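Local structure of 15-O-acetyltransferase (Fusarium sporotrichioides, 3FOT) at residues 266-274 / 493-501; 195-206 / 442-453. The protein transfers an acetyl group to the 15-hydroxyl of trichothecene intermediates in the biosynthesis of mycotoxins such as T-2 toxin. One frame throughout, in Å; residues are numbered along the deposited sequence.

Interaction 1 (266-274 / 493-501). With SO4 (sulfate ion), chain I.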
loop_
_atom_site.group_PDB
_atom_site.type_symbol
_atom_site.label_atom_id
_atom_site.label_comp_id
_atom_site.label_asym_id
_atom_site.label_seq_id
_atom_site.Cartn_x
_atom_site.Cartn_y
_atom_site.Cartn_z
ATOM N N ARG A 266 19.748 13.658 -11.687
ATOM C CA ARG A 266 20.849 12.800 -11.285
ATOM C C ARG A 266 20.442 12.055 -10.019
ATOM O O ARG A 266 19.635 12.542 -9.224
ATOM C CB ARG A 266 22.122 13.631 -11.054
ATOM N N GLY A 267 20.986 10.861 -9.831
ATOM C CA GLY A 267 20.632 10.075 -8.661
ATOM C C GLY A 267 21.394 8.772 -8.576
ATOM O O GLY A 267 22.522 8.659 -9.089
ATOM N N MET A 268 20.773 7.782 -7.936
ATOM C CA MET A 268 21.346 6.447 -7.876
ATOM C C MET A 268 21.392 5.773 -9.243
ATOM O O MET A 268 20.393 5.699 -9.949
ATOM C CB MET A 268 20.558 5.578 -6.921
ATOM C CG MET A 268 21.095 4.182 -6.820
ATOM S SD MET A 268 20.258 3.289 -5.515
ATOM C CE MET A 268 20.941 4.124 -4.048
ATOM N N LYS A 269 22.560 5.263 -9.604
ATOM C CA LYS A 269 22.680 4.544 -10.870
ATOM C C LYS A 269 21.904 3.229 -10.837
ATOM O O LYS A 269 21.861 2.552 -9.808
ATOM C CB LYS A 269 24.151 4.282 -11.187
ATOM C CG LYS A 269 24.893 5.530 -11.590
ATOM C CD LYS A 269 26.360 5.252 -11.887
ATOM C CE LYS A 269 27.147 6.557 -12.016
ATOM N NZ LYS A 269 26.463 7.523 -12.930
ATOM N N PHE A 270 21.306 2.874 -11.973
ATOM C CA PHE A 270 20.642 1.588 -12.140
ATOM C C PHE A 270 20.950 1.022 -13.514
ATOM O O PHE A 270 21.392 1.743 -14.413
ATOM C CB PHE A 270 19.126 1.675 -11.902
ATOM C CG PHE A 270 18.380 2.443 -12.954
ATOM C CD1 PHE A 270 17.935 1.806 -14.118
ATOM C CD2 PHE A 270 18.078 3.791 -12.759
ATOM C CE1 PHE A 270 17.240 2.522 -15.099
ATOM C CE2 PHE A 270 17.388 4.517 -13.723
ATOM C CZ PHE A 270 16.967 3.887 -14.898
ATOM N N GLN A 271 20.729 -0.272 -13.670
ATOM C CA GLN A 271 20.974 -0.914 -14.954
ATOM C C GLN A 271 19.642 -0.994 -15.668
ATOM O O GLN A 271 18.660 -1.387 -15.068
ATOM C CB GLN A 271 21.610 -2.296 -14.759
ATOM C CG GLN A 271 22.852 -2.185 -13.871
ATOM C CD GLN A 271 23.659 -3.437 -13.788
ATOM O OE1 GLN A 271 23.603 -4.165 -12.791
ATOM N NE2 GLN A 271 24.438 -3.701 -14.827
ATOM N N PRO A 272 19.595 -0.588 -16.953
ATOM C CA PRO A 272 18.318 -0.541 -17.648
ATOM C C PRO A 272 17.711 -1.922 -17.897
ATOM O O PRO A 272 18.428 -2.917 -17.956
ATOM C CB PRO A 272 18.674 0.090 -18.998
ATOM C CG PRO A 272 20.095 -0.212 -19.189
ATOM C CD PRO A 272 20.711 -0.168 -17.826
ATOM N N GLY A 273 16.396 -1.946 -18.070
ATOM C CA GLY A 273 15.676 -3.167 -18.393
ATOM C C GLY A 273 14.458 -3.370 -17.517
ATOM O O GLY A 273 14.106 -2.503 -16.712
ATOM N N LEU A 274 13.816 -4.529 -17.683
ATOM C CA LEU A 274 12.641 -4.906 -16.914
ATOM C C LEU A 274 12.671 -6.410 -16.685
ATOM O O LEU A 274 12.841 -7.186 -17.638
ATOM C CB LEU A 274 11.334 -4.516 -17.610
ATOM C CG LEU A 274 9.976 -4.828 -16.924
ATOM C CD1 LEU A 274 9.745 -4.135 -15.562
ATOM C CD2 LEU A 274 8.817 -4.514 -17.873
ATOM N N TYR A 493 12.165 -3.474 -5.415
ATOM C CA TYR A 493 12.947 -3.062 -6.560
ATOM C C TYR A 493 12.663 -4.031 -7.665
ATOM O O TYR A 493 12.047 -5.083 -7.437
ATOM C CB TYR A 493 14.426 -3.024 -6.208
ATOM C CG TYR A 493 15.076 -4.352 -5.931
ATOM C CD1 TYR A 493 15.911 -4.939 -6.877
ATOM C CD2 TYR A 493 14.884 -5.018 -4.711
ATOM C CE1 TYR A 493 16.521 -6.141 -6.631
ATOM C CE2 TYR A 493 15.504 -6.217 -4.457
ATOM C CZ TYR A 493 16.325 -6.771 -5.422
ATOM O OH TYR A 493 16.944 -7.981 -5.189
ATOM N N ASN A 494 13.064 -3.666 -8.872
ATOM C CA ASN A 494 12.972 -4.592 -9.974
ATOM C C ASN A 494 14.348 -5.187 -10.214
ATOM O O ASN A 494 15.324 -4.444 -10.312
ATOM C CB ASN A 494 12.456 -3.879 -11.208
ATOM C CG ASN A 494 12.020 -4.847 -12.258
ATOM O OD1 ASN A 494 12.843 -5.329 -13.034
ATOM N ND2 ASN A 494 10.736 -5.208 -12.235
ATOM N N ASP A 495 14.430 -6.517 -10.320
ATOM C CA ASP A 495 15.743 -7.173 -10.375
ATOM C C ASP A 495 16.499 -7.072 -11.697
ATOM O O ASP A 495 17.625 -7.572 -11.794
ATOM C CB ASP A 495 15.725 -8.608 -9.832
ATOM C CG ASP A 495 15.037 -9.599 -10.757
ATOM O OD1 ASP A 495 14.641 -9.245 -11.881
ATOM O OD2 ASP A 495 14.899 -10.778 -10.350
ATOM N N ALA A 496 15.893 -6.419 -12.687
ATOM C CA ALA A 496 16.625 -6.005 -13.879
ATOM C C ALA A 496 17.548 -4.827 -13.565
ATOM O O ALA A 496 18.582 -4.644 -14.225
ATOM C CB ALA A 496 15.667 -5.614 -14.964
ATOM N N ASN A 497 17.166 -4.036 -12.560
ATOM C CA ASN A 497 17.771 -2.713 -12.354
ATOM C C ASN A 497 18.835 -2.667 -11.256
ATOM O O ASN A 497 19.726 -1.793 -11.278
ATOM C CB ASN A 497 16.683 -1.667 -12.086
ATOM C CG ASN A 497 15.590 -1.670 -13.135
ATOM O OD1 ASN A 497 14.411 -1.662 -12.796
ATOM N ND2 ASN A 497 15.975 -1.703 -14.425
ATOM N N TYR A 498 18.725 -3.585 -10.297
ATOM C CA TYR A 498 19.664 -3.684 -9.194
ATOM C C TYR A 498 19.947 -5.137 -8.854
ATOM O O TYR A 498 19.135 -6.018 -9.107
ATOM C CB TYR A 498 19.085 -3.025 -7.932
ATOM C CG TYR A 498 18.696 -1.600 -8.141
ATOM C CD1 TYR A 498 19.615 -0.562 -7.905
ATOM C CD2 TYR A 498 17.418 -1.276 -8.572
ATOM C CE1 TYR A 498 19.254 0.764 -8.097
ATOM C CE2 TYR A 498 17.046 0.053 -8.765
ATOM C CZ TYR A 498 17.964 1.061 -8.527
ATOM O OH TYR A 498 17.606 2.376 -8.729
ATOM N N THR A 499 21.099 -5.366 -8.247
ATOM C CA THR A 499 21.364 -6.664 -7.637
ATOM C C THR A 499 20.785 -6.673 -6.224
ATOM O O THR A 499 20.609 -5.613 -5.612
ATOM C CB THR A 499 22.872 -6.982 -7.568
ATOM O OG1 THR A 499 23.520 -6.074 -6.673
ATOM C CG2 THR A 499 23.513 -6.867 -8.957
ATOM N N GLU A 500 20.483 -7.859 -5.712
ATOM C CA GLU A 500 20.004 -7.964 -4.332
ATOM C C GLU A 500 21.062 -7.432 -3.364
ATOM O O GLU A 500 20.729 -6.760 -2.377
ATOM C CB GLU A 500 19.593 -9.403 -3.995
ATOM C CG GLU A 500 18.871 -9.552 -2.653
ATOM C CD GLU A 500 18.685 -10.995 -2.228
ATOM O OE1 GLU A 500 19.326 -11.905 -2.809
ATOM O OE2 GLU A 500 17.899 -11.217 -1.295
ATOM N N ALA A 501 22.333 -7.731 -3.643
ATOM C CA ALA A 501 23.424 -7.279 -2.787
ATOM C C ALA A 501 23.492 -5.767 -2.655
ATOM O O ALA A 501 23.687 -5.251 -1.553
ATOM C CB ALA A 501 24.754 -7.803 -3.281
HETATM S S SO4 I . 21.174 -10.671 -8.255
HETATM O O1 SO4 I . 22.505 -10.812 -7.669
HETATM O O2 SO4 I . 20.607 -11.996 -8.534
HETATM O O3 SO4 I . 20.307 -9.981 -7.305
HETATM O O4 SO4 I . 21.319 -9.897 -9.490
HETATM O O HOH W 1 19.084 -5.093 -16.709
#
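Asn497 grips the backbone of Gln271 and Gly273 from a strand-to-helix turn of this BAHD-superfamily acyltransferase: its ND2 donates to Gln271 O at 2.8 Å, with an N-H...O angle of 169°, and to Gly273 O at 3.1 Å. Both acceptors lie close to the plane of the Asn497 amide, so the pair of bonds fixes its rotation. The donor lies in the carbonyl plane of Gln271 but well above that of Gly273. With CG anti to the carbonyl carbon (chi1 -52°), the Asn497 amide is brought to the side of the 266-274 loop. The main chain completes the joint, since Gln271 N donates to Asn497 O at 3.0 Å in a nearly straight bond. The carbonyl oxygens of Pro272 and Ala496 are bridged by a water that donates to both.

Behind this joint Asn494 forms an Asx turn, its OD1 accepting from Ala496 N; the same oxygen also takes the N-H of Ala275, and ND2 reaches Gln471 O. The Leu274 side chain crosses that of Asn494 at about a right angle and lays CD1 3.6 Å from Asn494 ND2, while Ala496 CB packs on the backbone of Gly273 and Leu274.

Further along, Tyr498 turns its ring end back to the loop. Phe270 CB rests 3.6 Å from Tyr498 CZ, and the phenol OH is hydrogen-bonded to Pro474 O. Met268 makes an oblique Met-aromatic contact, SD lying 4.9 Å from the Tyr498 ring centroid. The contact thus ties the loop leading into strand 277-283 to the end of its antiparallel neighbour 486-494. Beyond it Thr499 N-caps helix 500-516, and a sulfate, probably from the crystallisation liquor, accepts from Glu500 N through O3 at 2.7 Å.

Interaction 2 (195-206 / 442-453)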
loop_
_atom_site.group_PDB
_atom_site.type_symbol
_atom_site.label_atom_id
_atom_site.label_comp_id
_atom_site.label_asym_id
_atom_site.label_seq_id
_atom_site.Cartn_x
_atom_site.Cartn_y
_atom_site.Cartn_z
ATOM N N ARG A 195 -5.403 -2.674 3.764
ATOM C CA ARG A 195 -5.172 -3.156 5.142
ATOM C C ARG A 195 -6.427 -3.097 6.013
ATOM O O ARG A 195 -6.655 -4.004 6.824
ATOM C CB ARG A 195 -4.030 -2.395 5.801
ATOM C CG ARG A 195 -2.712 -2.787 5.157
ATOM C CD ARG A 195 -1.573 -1.992 5.730
ATOM N NE ARG A 195 -1.555 -0.632 5.214
ATOM C CZ ARG A 195 -0.880 0.361 5.775
ATOM N NH1 ARG A 195 -0.195 0.145 6.899
ATOM N NH2 ARG A 195 -0.933 1.583 5.243
ATOM N N LYS A 196 -7.230 -2.043 5.868
ATOM C CA LYS A 196 -8.501 -1.964 6.604
ATOM C C LYS A 196 -9.354 -3.194 6.249
ATOM O O LYS A 196 -9.978 -3.806 7.097
ATOM C CB LYS A 196 -9.276 -0.688 6.256
ATOM C CG LYS A 196 -8.697 0.573 6.950
ATOM C CD LYS A 196 -9.303 1.889 6.425
ATOM C CE LYS A 196 -10.789 2.046 6.776
ATOM N NZ LYS A 196 -11.070 2.197 8.249
ATOM N N PHE A 197 -9.355 -3.558 4.979
ATOM C CA PHE A 197 -10.169 -4.687 4.543
ATOM C C PHE A 197 -9.646 -6.027 5.107
ATOM O O PHE A 197 -10.439 -6.884 5.507
ATOM C CB PHE A 197 -10.254 -4.721 3.010
ATOM C CG PHE A 197 -11.262 -5.708 2.506
ATOM C CD1 PHE A 197 -12.614 -5.365 2.414
ATOM C CD2 PHE A 197 -10.856 -6.990 2.133
ATOM C CE1 PHE A 197 -13.567 -6.300 1.958
ATOM C CE2 PHE A 197 -11.767 -7.910 1.648
ATOM C CZ PHE A 197 -13.133 -7.570 1.553
ATOM N N VAL A 198 -8.329 -6.191 5.176
ATOM C CA VAL A 198 -7.728 -7.370 5.848
ATOM C C VAL A 198 -8.232 -7.406 7.317
ATOM O O VAL A 198 -8.668 -8.450 7.815
ATOM C CB VAL A 198 -6.197 -7.316 5.788
ATOM C CG1 VAL A 198 -5.562 -8.382 6.685
ATOM C CG2 VAL A 198 -5.730 -7.505 4.321
ATOM N N GLY A 199 -8.186 -6.252 7.978
ATOM C CA GLY A 199 -8.678 -6.143 9.369
ATOM C C GLY A 199 -10.128 -6.586 9.488
ATOM O O GLY A 199 -10.521 -7.301 10.447
ATOM N N ASP A 200 -10.937 -6.139 8.535
ATOM C CA ASP A 200 -12.367 -6.501 8.492
ATOM C C ASP A 200 -12.551 -8.006 8.367
ATOM O O ASP A 200 -13.370 -8.589 9.056
ATOM C CB ASP A 200 -13.064 -5.801 7.312
ATOM C CG ASP A 200 -13.133 -4.281 7.486
ATOM O OD1 ASP A 200 -13.095 -3.789 8.632
ATOM O OD2 ASP A 200 -13.199 -3.576 6.469
ATOM N N LEU A 201 -11.801 -8.639 7.452
ATOM C CA LEU A 201 -11.848 -10.099 7.311
ATOM C C LEU A 201 -11.473 -10.802 8.611
ATOM O O LEU A 201 -12.109 -11.790 8.985
ATOM C CB LEU A 201 -10.914 -10.571 6.180
ATOM C CG LEU A 201 -11.373 -10.200 4.761
ATOM C CD1 LEU A 201 -10.272 -10.589 3.763
ATOM C CD2 LEU A 201 -12.715 -10.916 4.417
ATOM N N PHE A 202 -10.445 -10.309 9.298
ATOM C CA PHE A 202 -10.026 -10.930 10.574
ATOM C C PHE A 202 -11.092 -10.778 11.659
ATOM O O PHE A 202 -11.280 -11.694 12.481
ATOM C CB PHE A 202 -8.658 -10.399 11.054
ATOM C CG PHE A 202 -7.482 -10.888 10.241
ATOM C CD1 PHE A 202 -7.637 -11.817 9.189
ATOM C CD2 PHE A 202 -6.193 -10.447 10.553
ATOM C CE1 PHE A 202 -6.518 -12.282 8.456
ATOM C CE2 PHE A 202 -5.079 -10.904 9.811
ATOM C CZ PHE A 202 -5.246 -11.827 8.782
ATOM N N ARG A 203 -11.805 -9.656 11.650
ATOM C CA ARG A 203 -12.968 -9.498 12.531
ATOM C C ARG A 203 -14.098 -10.465 12.133
ATOM O O ARG A 203 -14.572 -11.256 12.945
ATOM C CB ARG A 203 -13.470 -8.060 12.474
ATOM C CG ARG A 203 -14.913 -7.900 12.977
ATOM C CD ARG A 203 -15.273 -6.419 12.960
ATOM N NE ARG A 203 -15.070 -5.711 11.679
ATOM C CZ ARG A 203 -15.988 -5.573 10.720
ATOM N NH1 ARG A 203 -15.697 -4.872 9.628
ATOM N NH2 ARG A 203 -17.214 -6.111 10.849
ATOM N N LEU A 204 -14.493 -10.410 10.874
ATOM C CA LEU A 204 -15.664 -11.148 10.359
ATOM C C LEU A 204 -15.497 -12.650 10.447
ATOM O O LEU A 204 -16.453 -13.371 10.767
ATOM C CB LEU A 204 -15.992 -10.705 8.935
ATOM C CG LEU A 204 -16.511 -9.264 8.822
ATOM C CD1 LEU A 204 -16.397 -8.769 7.393
ATOM C CD2 LEU A 204 -17.980 -9.169 9.353
ATOM N N VAL A 205 -14.283 -13.148 10.225
ATOM C CA VAL A 205 -14.099 -14.610 10.236
ATOM C C VAL A 205 -14.370 -15.184 11.650
ATOM O O VAL A 205 -14.734 -16.364 11.791
ATOM C CB VAL A 205 -12.717 -15.002 9.658
ATOM C CG1 VAL A 205 -11.635 -14.711 10.702
ATOM C CG2 VAL A 205 -12.713 -16.476 9.206
ATOM N N GLY A 206 -14.230 -14.334 12.676
ATOM C CA GLY A 206 -14.461 -14.737 14.078
ATOM C C GLY A 206 -15.877 -15.225 14.348
ATOM O O GLY A 206 -16.121 -15.944 15.331
ATOM N N ASN A 442 0.399 -0.530 11.760
ATOM C CA ASN A 442 -0.572 -1.486 11.256
ATOM C C ASN A 442 -1.710 -1.761 12.240
ATOM O O ASN A 442 -2.752 -2.258 11.838
ATOM C CB ASN A 442 0.118 -2.785 10.819
ATOM C CG ASN A 442 0.745 -2.686 9.452
ATOM O OD1 ASN A 442 1.928 -3.044 9.241
ATOM N ND2 ASN A 442 -0.035 -2.247 8.503
ATOM N N GLU A 443 -1.520 -1.409 13.522
ATOM C CA GLU A 443 -2.587 -1.573 14.523
ATOM C C GLU A 443 -3.808 -0.692 14.249
ATOM O O GLU A 443 -4.910 -0.961 14.762
ATOM C CB GLU A 443 -2.037 -1.299 15.934
ATOM C CG GLU A 443 -1.333 -2.525 16.549
ATOM C CD GLU A 443 0.161 -2.628 16.212
ATOM O OE1 GLU A 443 0.678 -1.853 15.357
ATOM O OE2 GLU A 443 0.827 -3.477 16.843
ATOM N N ARG A 444 -3.602 0.378 13.475
ATOM C CA ARG A 444 -4.700 1.219 13.046
ATOM C C ARG A 444 -5.741 0.416 12.293
ATOM O O ARG A 444 -6.908 0.760 12.312
ATOM C CB ARG A 444 -4.197 2.373 12.159
ATOM C CG ARG A 444 -3.249 3.335 12.846
ATOM C CD ARG A 444 -2.973 4.536 11.929
ATOM N NE ARG A 444 -2.075 4.141 10.846
ATOM C CZ ARG A 444 -1.938 4.775 9.681
ATOM N NH1 ARG A 444 -2.675 5.845 9.387
ATOM N NH2 ARG A 444 -1.083 4.294 8.790
ATOM N N PHE A 445 -5.313 -0.655 11.621
ATOM C CA PHE A 445 -6.163 -1.333 10.649
ATOM C C PHE A 445 -6.419 -2.814 10.885
ATOM O O PHE A 445 -7.453 -3.321 10.462
ATOM C CB PHE A 445 -5.533 -1.189 9.266
ATOM C CG PHE A 445 -5.105 0.211 8.950
ATOM C CD1 PHE A 445 -6.012 1.253 9.038
ATOM C CD2 PHE A 445 -3.791 0.476 8.584
ATOM C CE1 PHE A 445 -5.627 2.562 8.750
ATOM C CE2 PHE A 445 -3.387 1.794 8.293
ATOM C CZ PHE A 445 -4.321 2.826 8.378
ATOM N N ILE A 446 -5.467 -3.506 11.509
ATOM C CA ILE A 446 -5.501 -4.988 11.587
ATOM C C ILE A 446 -5.378 -5.378 13.055
ATOM O O ILE A 446 -4.523 -4.852 13.756
ATOM C CB ILE A 446 -4.358 -5.604 10.747
ATOM C CG1 ILE A 446 -4.571 -5.245 9.268
ATOM C CG2 ILE A 446 -4.246 -7.123 10.941
ATOM C CD1 ILE A 446 -3.362 -5.519 8.382
ATOM N N PRO A 447 -6.218 -6.323 13.518
ATOM C CA PRO A 447 -6.118 -6.703 14.924
ATOM C C PRO A 447 -4.938 -7.618 15.255
ATOM O O PRO A 447 -4.438 -8.346 14.397
ATOM C CB PRO A 447 -7.432 -7.444 15.185
ATOM C CG PRO A 447 -7.808 -8.031 13.853
ATOM C CD PRO A 447 -7.273 -7.070 12.800
ATOM N N HIS A 448 -4.507 -7.605 16.514
ATOM C CA HIS A 448 -3.443 -8.533 16.933
ATOM C C HIS A 448 -3.859 -10.007 16.911
ATOM O O HIS A 448 -2.993 -10.905 16.793
ATOM C CB HIS A 448 -2.991 -8.219 18.344
ATOM C CG HIS A 448 -2.052 -7.061 18.443
ATOM N ND1 HIS A 448 -1.618 -6.573 19.660
ATOM C CD2 HIS A 448 -1.478 -6.282 17.493
ATOM C CE1 HIS A 448 -0.778 -5.571 19.451
ATOM N NE2 HIS A 448 -0.690 -5.362 18.149
ATOM N N GLU A 449 -5.155 -10.267 17.064
ATOM C CA GLU A 449 -5.647 -11.645 17.060
ATOM C C GLU A 449 -6.931 -11.793 16.277
ATOM O O GLU A 449 -7.723 -10.835 16.135
ATOM C CB GLU A 449 -5.884 -12.182 18.491
ATOM C CG GLU A 449 -4.722 -12.081 19.464
ATOM C CD GLU A 449 -4.690 -10.779 20.253
ATOM O OE1 GLU A 449 -5.688 -10.023 20.269
ATOM O OE2 GLU A 449 -3.650 -10.525 20.890
ATOM N N ILE A 450 -7.122 -13.005 15.752
ATOM C CA ILE A 450 -8.408 -13.451 15.277
ATOM C C ILE A 450 -8.997 -14.234 16.459
ATOM O O ILE A 450 -8.345 -15.140 16.991
ATOM C CB ILE A 450 -8.270 -14.380 14.043
ATOM C CG1 ILE A 450 -7.727 -13.585 12.855
ATOM C CG2 ILE A 450 -9.638 -14.967 13.662
ATOM C CD1 ILE A 450 -7.235 -14.418 11.667
ATOM N N LYS A 451 -10.208 -13.852 16.858
ATOM C CA LYS A 451 -10.915 -14.428 18.016
ATOM C C LYS A 451 -12.162 -15.164 17.555
ATOM O O LYS A 451 -12.728 -14.836 16.513
ATOM C CB LYS A 451 -11.357 -13.322 18.983
ATOM C CG LYS A 451 -10.197 -12.645 19.678
ATOM C CD LYS A 451 -10.660 -11.439 20.450
ATOM C CE LYS A 451 -9.461 -10.782 21.111
ATOM N NZ LYS A 451 -9.311 -11.341 22.466
ATOM N N GLN A 452 -12.586 -16.156 18.341
ATOM C CA GLN A 452 -13.949 -16.702 18.241
ATOM C C GLN A 452 -14.855 -15.681 18.929
ATOM O O GLN A 452 -14.772 -15.473 20.145
ATOM C CB GLN A 452 -14.048 -18.048 18.960
ATOM C CG GLN A 452 -15.412 -18.691 18.847
ATOM C CD GLN A 452 -15.526 -19.982 19.624
ATOM O OE1 GLN A 452 -14.738 -20.253 20.532
ATOM N NE2 GLN A 452 -16.541 -20.764 19.306
ATOM N N THR A 453 -15.678 -15.011 18.133
ATOM C CA THR A 453 -16.388 -13.830 18.586
ATOM C C THR A 453 -17.320 -14.143 19.762
ATOM O O THR A 453 -17.397 -13.358 20.720
ATOM C CB THR A 453 -17.140 -13.176 17.429
ATOM O OG1 THR A 453 -16.199 -12.887 16.386
ATOM C CG2 THR A 453 -17.788 -11.873 17.861
HETATM O O HOH W 2 -10.110 -2.632 9.689
HETATM O O HOH W 3 -11.631 -11.873 15.215
HETATM O O HOH W 4 -17.021 -11.536 14.173
#
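Phe202 and Ile450 meet face-on where helix 191-205 of the BAHD-type fold packs against residues 442-453, which include the edge strand of a mixed beta-sheet: Ile450 CD1 makes a CH-pi contact, 3.9 Å from the ring centroid and 20° off its normal. Val198 CG1 covers the opposite face from within the helix, so the ring is sandwiched between aliphatic groups. Pro447 CD comes to the ring's edge, its CG packs 3.8 Å from Phe202 CB, and Ile446 CG2 approaches the ring obliquely. Val205 crosses Ile450 at about a right angle, CG1 against CG2.

In the loop before edge strand 449-452, Phe445 fits between Arg195 and Lys196. Its CE2 lies over one face of the Arg195 guanidinium, yet the two planes are 69° apart, which rules out a parallel stack; Lys196 CG sits 3.5 Å from Phe445 CD1. The bend at chi3 (-76°) turns the Arg195 head, whose NH1 donates to Asp439 O.

Gly199 and Gly206, lacking side chains, permit close backbone approach: Gly199 CA makes a CA-H...O contact with Phe445 O at 3.3 Å, and Gly206 CA lies 3.0 Å from Lys451 O. Waters link the Phe202 carbonyl to Lys451 N and the Arg203 carbonyl to Thr453 OG1. At the far end Thr453 N donates to Gly206 O at 3.0 Å in an almost straight bond, though from above the carbonyl plane.

In the fold
The two contacts lie on opposite sides of the chain's centre, their own centres about 36 Å apart, and hold different sheets. Interaction 1 is the more peripheral, about 22 Å from the chain's centre against 17 Å, and joins a loop to a turn of the four-stranded sheet; it rests on three direct hydrogen bonds. Interaction 2 sets a helix on the edge of the six-stranded sheet, with more buried residues and a larger interface (739 against 464 Å²); apolar packing dominates, with one direct backbone bond and bridging waters. Their segments alternate along the chain, and residues 442-453 lead from strand 435-441 of the smaller sheet into the larger.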